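Local coordinates for PUA domain-containing protein (Aeropyrum pernix, PDB 2CX0), which is of uncharacterised function but, as a PUA-domain protein with a pre-PUA module, probably binds RNA and may act in translation initiation, at residues A[76-81]-A[126-131]; A[81-84]-A[89-92]; A[95-100]-A[109-114]. All blocks are in the same frame, centred on the assembly; numbering follows the deposited sequence.

Contact 1. Residues A[76-81]-A[126-131]; sequences IYPTLQ and GDVVAA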
loop_
_atom_site.group_PDB
_atom_site.type_symbol
_atom_site.label_atom_id
_atom_site.label_comp_id
_atom_site.label_asym_id
_atom_site.label_seq_id
_atom_site.Cartn_x
_atom_site.Cartn_y
_atom_site.Cartn_z
ATOM N N ILE A 76 -6.902 6.841 -2.241
ATOM C CA ILE A 76 -5.454 6.965 -2.137
ATOM C C ILE A 76 -4.935 5.860 -1.191
ATOM O O ILE A 76 -5.456 5.682 -0.064
ATOM C CB ILE A 76 -5.062 8.374 -1.627
ATOM C CG1 ILE A 76 -5.421 9.421 -2.714
ATOM C CG2 ILE A 76 -3.494 8.460 -1.367
ATOM C CD1 ILE A 76 -5.853 10.729 -2.094
ATOM N N TYR A 77 -3.915 5.138 -1.668
ATOM C CA TYR A 77 -3.285 4.036 -0.954
ATOM C C TYR A 77 -1.780 4.275 -0.718
ATOM O O TYR A 77 -1.130 5.053 -1.406
ATOM C CB TYR A 77 -3.354 2.733 -1.788
ATOM C CG TYR A 77 -4.713 2.159 -1.983
ATOM C CD1 TYR A 77 -5.117 1.039 -1.256
ATOM C CD2 TYR A 77 -5.607 2.761 -2.883
ATOM C CE1 TYR A 77 -6.420 0.511 -1.422
ATOM C CE2 TYR A 77 -6.937 2.244 -3.058
ATOM C CZ TYR A 77 -7.304 1.130 -2.318
ATOM O OH TYR A 77 -8.572 0.638 -2.423
ATOM N N PRO A 78 -1.235 3.632 0.299
ATOM C CA PRO A 78 0.198 3.784 0.577
ATOM C C PRO A 78 0.964 2.720 -0.240
ATOM O O PRO A 78 0.467 1.580 -0.485
ATOM C CB PRO A 78 0.340 3.421 2.066
ATOM C CG PRO A 78 -0.901 2.369 2.260
ATOM C CD PRO A 78 -1.987 2.894 1.326
ATOM N N THR A 79 2.209 3.065 -0.595
ATOM C CA THR A 79 3.088 2.109 -1.196
ATOM C C THR A 79 3.671 1.314 -0.021
ATOM O O THR A 79 3.556 1.700 1.182
ATOM C CB THR A 79 4.299 2.791 -1.824
ATOM O OG1 THR A 79 4.907 3.676 -0.819
ATOM C CG2 THR A 79 3.826 3.576 -3.123
ATOM N N LEU A 80 4.362 0.229 -0.359
ATOM C CA LEU A 80 5.034 -0.524 0.725
ATOM C C LEU A 80 6.170 0.335 1.287
ATOM O O LEU A 80 6.534 0.199 2.467
ATOM C CB LEU A 80 5.600 -1.863 0.201
ATOM C CG LEU A 80 4.470 -2.828 -0.198
ATOM C CD1 LEU A 80 5.164 -4.150 -0.514
ATOM C CD2 LEU A 80 3.442 -3.079 0.959
ATOM N N GLN A 81 6.785 1.187 0.445
ATOM C CA GLN A 81 7.857 2.103 0.924
ATOM C C GLN A 81 7.292 3.052 2.009
ATOM O O GLN A 81 7.981 3.366 2.989
ATOM C CB GLN A 81 8.452 2.949 -0.242
ATOM C CG GLN A 81 9.319 2.110 -1.239
ATOM C CD GLN A 81 8.525 1.250 -2.226
ATOM O OE1 GLN A 81 7.276 1.342 -2.289
ATOM N NE2 GLN A 81 9.247 0.426 -3.023
ATOM N N GLY A 126 -14.030 -3.630 2.661
ATOM C CA GLY A 126 -13.855 -2.403 1.882
ATOM C C GLY A 126 -12.759 -1.485 2.398
ATOM O O GLY A 126 -12.299 -0.580 1.659
ATOM N N ASP A 127 -12.332 -1.689 3.650
ATOM C CA ASP A 127 -11.266 -0.870 4.248
ATOM C C ASP A 127 -9.925 -1.252 3.694
ATOM O O ASP A 127 -9.741 -2.428 3.257
ATOM C CB ASP A 127 -11.185 -1.073 5.749
ATOM C CG ASP A 127 -12.168 -0.158 6.520
ATOM O OD1 ASP A 127 -12.533 0.880 5.943
ATOM O OD2 ASP A 127 -12.522 -0.486 7.676
ATOM N N VAL A 128 -9.006 -0.281 3.708
ATOM C CA VAL A 128 -7.639 -0.494 3.273
ATOM C C VAL A 128 -6.863 -1.179 4.409
ATOM O O VAL A 128 -6.864 -0.704 5.548
ATOM C CB VAL A 128 -6.931 0.837 2.975
ATOM C CG1 VAL A 128 -5.492 0.561 2.510
ATOM C CG2 VAL A 128 -7.748 1.644 1.933
ATOM N N VAL A 129 -6.206 -2.293 4.089
ATOM C CA VAL A 129 -5.386 -2.978 5.080
ATOM C C VAL A 129 -4.090 -3.438 4.431
ATOM O O VAL A 129 -3.982 -3.462 3.185
ATOM C CB VAL A 129 -6.088 -4.218 5.671
ATOM C CG1 VAL A 129 -7.411 -3.797 6.354
ATOM C CG2 VAL A 129 -6.354 -5.333 4.507
ATOM N N ALA A 130 -3.113 -3.818 5.260
ATOM C CA ALA A 130 -1.848 -4.330 4.752
ATOM C C ALA A 130 -1.683 -5.761 5.229
ATOM O O ALA A 130 -2.118 -6.071 6.344
ATOM C CB ALA A 130 -0.622 -3.499 5.281
ATOM N N ALA A 131 -1.059 -6.605 4.399
ATOM C CA ALA A 131 -0.782 -7.980 4.795
ATOM C C ALA A 131 0.716 -8.060 5.127
ATOM O O ALA A 131 1.553 -7.682 4.302
ATOM C CB ALA A 131 -1.098 -8.955 3.673
#
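Val128 sets both of its methyl groups against the ring of Tyr77, and the contact between 76-81 and 126-131 is at heart this one apolar meeting. CG2 lies 3.8 Å from Tyr77 CE1, while CG1 lies 3.8 Å from Tyr77 CD1, so the fork of the valine spans one C-C bond of the ring. The approach is slanted, neither squarely over the face nor at the rim. On the valine side the torsion explains the fit: with CG1 anti to the backbone N (chi1 -180°), the two methyls spread toward the facing strand. CG1 also approaches Pro78, where the ring carbon CD is a looser neighbour at 4.4 Å from it.

Strand 76-78 is the last strand of the antiparallel sheet in the N-terminal half, and strand 128-133 belongs to the mixed sheet of the PUA domain. Two sheets therefore pack here through side chains, with 7.6 Å between Tyr77 CA and Val128 CA, and Val142 of strand 138-145 adds to the same apolar layer by touching both Tyr77 and Pro78.

Polar groups are served from outside the pair. The phenol oxygen of Tyr77 hydrogen-bonds to Asp73 and Arg75, and Arg75 also reaches the carbonyl of Gly126. Thr79, at the N-cap of helix 80-86, uses OG1 to hold the backbone N of Cys82.

Contact 2. Residues A[81-84]-A[89-92]; sequences QCLK and DWLK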
loop_
_atom_site.group_PDB
_atom_site.type_symbol
_atom_site.label_atom_id
_atom_site.label_comp_id
_atom_site.label_asym_id
_atom_site.label_seq_id
_atom_site.Cartn_x
_atom_site.Cartn_y
_atom_site.Cartn_z
ATOM N N GLN A 81 6.785 1.187 0.445
ATOM C CA GLN A 81 7.857 2.103 0.924
ATOM C C GLN A 81 7.292 3.052 2.009
ATOM O O GLN A 81 7.981 3.366 2.989
ATOM C CB GLN A 81 8.452 2.949 -0.242
ATOM C CG GLN A 81 9.319 2.110 -1.239
ATOM C CD GLN A 81 8.525 1.250 -2.226
ATOM O OE1 GLN A 81 7.276 1.342 -2.289
ATOM N NE2 GLN A 81 9.247 0.426 -3.023
ATOM N N CYS A 82 6.039 3.492 1.827
ATOM C CA CYS A 82 5.386 4.344 2.803
ATOM C C CYS A 82 5.241 3.569 4.131
ATOM O O CYS A 82 5.470 4.085 5.273
ATOM C CB CYS A 82 3.992 4.742 2.292
ATOM S SG CYS A 82 3.016 5.692 3.502
ATOM N N LEU A 83 4.904 2.298 4.025
ATOM C CA LEU A 83 4.754 1.527 5.289
ATOM C C LEU A 83 6.108 1.354 6.012
ATOM O O LEU A 83 6.177 1.281 7.245
ATOM C CB LEU A 83 4.128 0.170 5.028
ATOM C CG LEU A 83 2.737 0.270 4.356
ATOM C CD1 LEU A 83 2.152 -1.177 4.318
ATOM C CD2 LEU A 83 1.748 1.264 5.054
ATOM N N LYS A 84 7.174 1.302 5.236
ATOM C CA LYS A 84 8.497 1.178 5.813
ATOM C C LYS A 84 8.949 2.481 6.557
ATOM O O LYS A 84 9.403 2.469 7.708
ATOM C CB LYS A 84 9.490 0.800 4.710
ATOM C CG LYS A 84 10.904 0.579 5.246
ATOM C CD LYS A 84 11.791 -0.111 4.185
ATOM C CE LYS A 84 13.247 -0.286 4.670
ATOM N NZ LYS A 84 14.119 -0.892 3.584
ATOM N N ASP A 89 0.889 1.284 11.960
ATOM C CA ASP A 89 -0.085 1.554 13.014
ATOM C C ASP A 89 -1.156 2.589 12.617
ATOM O O ASP A 89 -2.210 2.626 13.208
ATOM C CB ASP A 89 0.619 1.962 14.325
ATOM C CG ASP A 89 -0.334 1.956 15.500
ATOM O OD1 ASP A 89 -0.743 0.847 15.891
ATOM O OD2 ASP A 89 -0.706 3.061 16.003
ATOM N N TRP A 90 -0.882 3.394 11.609
ATOM C CA TRP A 90 -1.848 4.374 11.131
ATOM C C TRP A 90 -2.959 3.764 10.231
ATOM O O TRP A 90 -3.951 4.435 9.890
ATOM C CB TRP A 90 -1.104 5.475 10.381
ATOM C CG TRP A 90 -0.404 5.024 9.137
ATOM C CD1 TRP A 90 0.774 4.315 9.049
ATOM C CD2 TRP A 90 -0.848 5.231 7.789
ATOM N NE1 TRP A 90 1.083 4.065 7.731
ATOM C CE2 TRP A 90 0.107 4.620 6.933
ATOM C CE3 TRP A 90 -1.958 5.876 7.218
ATOM C CZ2 TRP A 90 -0.016 4.642 5.524
ATOM C CZ3 TRP A 90 -2.090 5.893 5.813
ATOM C CH2 TRP A 90 -1.120 5.278 4.986
ATOM N N LEU A 91 -2.793 2.500 9.835
ATOM C CA LEU A 91 -3.827 1.810 9.026
ATOM C C LEU A 91 -4.908 1.321 9.960
ATOM O O LEU A 91 -4.645 1.087 11.148
ATOM C CB LEU A 91 -3.224 0.583 8.329
ATOM C CG LEU A 91 -2.020 0.937 7.429
ATOM C CD1 LEU A 91 -1.437 -0.463 6.903
ATOM C CD2 LEU A 91 -2.388 1.858 6.273
ATOM N N LYS A 92 -6.124 1.144 9.449
ATOM C CA LYS A 92 -7.227 0.635 10.308
ATOM C C LYS A 92 -6.916 -0.812 10.754
ATOM O O LYS A 92 -7.314 -1.257 11.832
ATOM C CB LYS A 92 -8.501 0.668 9.517
ATOM C CG LYS A 92 -9.004 2.101 9.351
ATOM C CD LYS A 92 -10.404 2.102 8.773
ATOM C CE LYS A 92 -10.946 3.522 8.617
ATOM N NZ LYS A 92 -11.640 4.045 9.836
#
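Leu83 and Trp90 meet at about a right angle, with one leucine methyl as the bump. CD2 of Leu83 lies 3.8 Å from Trp90 CZ2 and 3.9 Å from Trp90 NE1, so it sits by the part of the indole where the two rings join on the nitrogen side. Its approach to the ring plane is oblique. The same methyl reaches a second side chain, lying 4.1 Å from Leu91 CD1, and so it fits into the notch between the indole and the leucine that follows it.

That notch is built within 89-92. Leu91 folds its own CD2 over one face of the indole, 3.6 Å above the plane and displaced toward the rim, on the same side as the Leu83 methyl. Tryptophan and leucine thus form one continuous apolar surface against the helix.

Segment 89-92 is the loop between helix 80-86 and strand 93-97, and it packs back on the helix it follows. Strand 76-78 of the antiparallel sheet and strand 128-133 of the mixed PUA sheet both contribute to the same apolar cluster.

Cys82 supplies the other bump, from the opposite side of the indole plane. Its sulfur, anti to the backbone N (chi1 175°), comes 3.8 Å from Trp90 CZ2, so that SG and the Leu83 methyl straddle this corner of the ring. This is a sulfur-aromatic contact of oblique geometry, with SG 5.0 Å from the centroid of the six-membered ring and 59° off its normal. Tyr34 meets the indole too, its ring plane inclined at about 40° to that of Trp90.

Contact 3. Residues A[95-100]-A[109-114]; sequences VLVDKG and AHLMIP. With SO4 (sulfate ion), chain B.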
loop_
_atom_site.group_PDB
_atom_site.type_symbol
_atom_site.label_atom_id
_atom_site.label_comp_id
_atom_site.label_asym_id
_atom_site.label_seq_id
_atom_site.Cartn_x
_atom_site.Cartn_y
_atom_site.Cartn_z
ATOM N N VAL A 95 -3.240 -7.744 8.532
ATOM C CA VAL A 95 -3.512 -9.179 8.588
ATOM C C VAL A 95 -2.169 -9.833 8.517
ATOM O O VAL A 95 -1.362 -9.499 7.629
ATOM C CB VAL A 95 -4.376 -9.604 7.365
ATOM C CG1 VAL A 95 -4.558 -11.106 7.342
ATOM C CG2 VAL A 95 -5.768 -8.887 7.434
ATOM N N LEU A 96 -1.903 -10.745 9.451
ATOM C CA LEU A 96 -0.633 -11.433 9.490
ATOM C C LEU A 96 -0.815 -12.720 8.732
ATOM O O LEU A 96 -1.885 -13.356 8.824
ATOM C CB LEU A 96 -0.258 -11.722 10.942
ATOM C CG LEU A 96 -0.269 -10.480 11.837
ATOM C CD1 LEU A 96 0.105 -10.880 13.277
ATOM C CD2 LEU A 96 0.700 -9.438 11.264
ATOM N N VAL A 97 0.213 -13.108 7.981
ATOM C CA VAL A 97 0.112 -14.294 7.104
ATOM C C VAL A 97 1.285 -15.240 7.298
ATOM O O VAL A 97 2.372 -14.840 7.753
ATOM C CB VAL A 97 0.022 -13.887 5.586
ATOM C CG1 VAL A 97 -1.040 -12.801 5.375
ATOM C CG2 VAL A 97 1.459 -13.332 5.042
ATOM N N ASP A 98 1.058 -16.508 6.922
ATOM C CA ASP A 98 2.088 -17.514 7.024
ATOM C C ASP A 98 3.133 -17.370 5.904
ATOM O O ASP A 98 2.972 -16.557 4.998
ATOM C CB ASP A 98 1.493 -18.938 7.106
ATOM C CG ASP A 98 0.685 -19.369 5.888
ATOM O OD1 ASP A 98 0.914 -18.918 4.770
ATOM O OD2 ASP A 98 -0.188 -20.242 6.057
ATOM N N LYS A 99 4.222 -18.133 5.982
ATOM C CA LYS A 99 5.287 -18.007 5.000
ATOM C C LYS A 99 4.839 -18.292 3.567
ATOM O O LYS A 99 5.160 -17.566 2.662
ATOM C CB LYS A 99 6.492 -18.934 5.348
ATOM C CG LYS A 99 7.598 -18.875 4.301
ATOM C CD LYS A 99 8.738 -19.888 4.641
ATOM C CE LYS A 99 9.645 -19.372 5.747
ATOM N NZ LYS A 99 10.836 -20.296 5.913
ATOM N N GLY A 100 4.093 -19.379 3.356
ATOM C CA GLY A 100 3.628 -19.670 1.991
ATOM C C GLY A 100 2.758 -18.525 1.430
ATOM O O GLY A 100 2.830 -18.206 0.228
ATOM N N ALA A 109 -0.304 -12.849 -5.859
ATOM C CA ALA A 109 -1.627 -13.474 -5.558
ATOM C C ALA A 109 -2.483 -12.613 -4.571
ATOM O O ALA A 109 -1.963 -11.772 -3.830
ATOM C CB ALA A 109 -1.373 -14.880 -4.920
ATOM N N HIS A 110 -3.799 -12.811 -4.575
ATOM C CA HIS A 110 -4.665 -12.181 -3.598
ATOM C C HIS A 110 -4.457 -13.014 -2.328
ATOM O O HIS A 110 -3.861 -14.105 -2.382
ATOM C CB HIS A 110 -6.134 -12.322 -4.013
ATOM C CG HIS A 110 -6.501 -11.466 -5.179
ATOM N ND1 HIS A 110 -6.887 -11.977 -6.415
ATOM C CD2 HIS A 110 -6.491 -10.124 -5.316
ATOM C CE1 HIS A 110 -7.094 -10.970 -7.252
ATOM N NE2 HIS A 110 -6.864 -9.835 -6.612
ATOM N N LEU A 111 -4.914 -12.495 -1.195
ATOM C CA LEU A 111 -4.742 -13.227 0.069
ATOM C C LEU A 111 -6.004 -14.044 0.417
ATOM O O LEU A 111 -7.079 -13.505 0.590
ATOM C CB LEU A 111 -4.387 -12.266 1.237
ATOM C CG LEU A 111 -4.378 -12.877 2.655
ATOM C CD1 LEU A 111 -3.270 -14.019 2.714
ATOM C CD2 LEU A 111 -4.105 -11.719 3.704
HETATM N N MSE A 112 -5.857 -15.364 0.456
HETATM C CA MSE A 112 -6.979 -16.209 0.853
HETATM C C MSE A 112 -6.912 -16.471 2.382
HETATM O O MSE A 112 -5.852 -16.516 3.005
HETATM C CB MSE A 112 -6.914 -17.512 0.078
HETATM C CG MSE A 112 -6.592 -17.338 -1.405
HETATM SE SE MSE A 112 -7.951 -16.323 -2.326
HETATM C CE MSE A 112 -9.188 -17.641 -2.290
ATOM N N ILE A 113 -8.083 -16.655 2.977
ATOM C CA ILE A 113 -8.229 -16.891 4.385
ATOM C C ILE A 113 -7.317 -17.978 4.997
ATOM O O ILE A 113 -6.807 -17.818 6.110
ATOM C CB ILE A 113 -9.705 -17.223 4.680
ATOM C CG1 ILE A 113 -10.566 -15.967 4.391
ATOM C CG2 ILE A 113 -9.867 -17.674 6.191
ATOM C CD1 ILE A 113 -12.097 -16.311 4.247
ATOM N N PRO A 114 -7.095 -19.086 4.275
ATOM C CA PRO A 114 -6.237 -20.119 4.863
ATOM C C PRO A 114 -4.801 -19.679 5.120
ATOM O O PRO A 114 -4.129 -20.323 5.905
ATOM C CB PRO A 114 -6.299 -21.261 3.847
ATOM C CG PRO A 114 -7.676 -21.102 3.247
ATOM C CD PRO A 114 -7.733 -19.557 3.029
HETATM S S SO4 B . 4.741 -20.843 8.502
HETATM O O1 SO4 B . 3.839 -21.646 7.658
HETATM O O2 SO4 B . 6.102 -21.393 8.349
HETATM O O3 SO4 B . 4.752 -19.387 8.226
HETATM O O4 SO4 B . 4.347 -21.056 9.885
HETATM O O HOH W 1 -1.902 -20.977 7.960
#
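Leu111 packs onto Val95 and Val97 where strand 93-97 of the PUA domain runs into helix 99-107 and the chain returns through the short edge strand 111-112. The leucine, with CG anti to the backbone N (chi1 172°), directs its forked end at the two valines. CD2 is shared, at 3.7 Å from Val95 CG1 and 3.7 Å from Val97 CG1, and CD1 lies against that same Val97 methyl. The valines present their methyls through different rotamers: in Val95 the touching CG1 is anti to the backbone N, in Val97 it is anti to the carbonyl carbon. Ala101 and Leu105 of the helix also touch Leu111, enclosing it in the core.

Asp98 marks the change to polar contacts. As N-cap of helix 99-107 it holds its carboxylate between the backbone N and carbonyl carbon (chi1 62°), and OD1 accepts from the backbone N of Ala101. The other oxygen, OD2, accepts a hydrogen bond from a water that also donates to Pro114 O, linking the N-cap of helix 99-107 to the 3-10 segment at 113-114. At the same helix start sits a sulfate, probably from the crystallisation liquor, whose O3 takes the backbone N-H of Lys99 at 2.6 Å from N.

In the fold
Contacts 1 and 2 touch and lie where the antiparallel and mixed sheets meet: their centres are about 7 Å apart, both draw on helix 80-86, and Ala130 CB bridges them, 3.5 Å from Leu91 CD1 and 3.7 Å from Leu83 CD1. Pro78 CB adds a link to Trp90 CZ2 at 3.7 Å. Contact 3 lies farther into the PUA domain, its centre about 15 Å from that of contact 1, yet both reach one sheet, where strands 93-97 and 128-133 are parallel neighbours. Ala130 O and Val95 N, 3.0 Å apart, probably share a hydrogen bond there. Contacts 2 and 3 adjoin in sequence but do not otherwise touch. The sulfate at the start of helix 99-107, in contact 3, marks no known functional site.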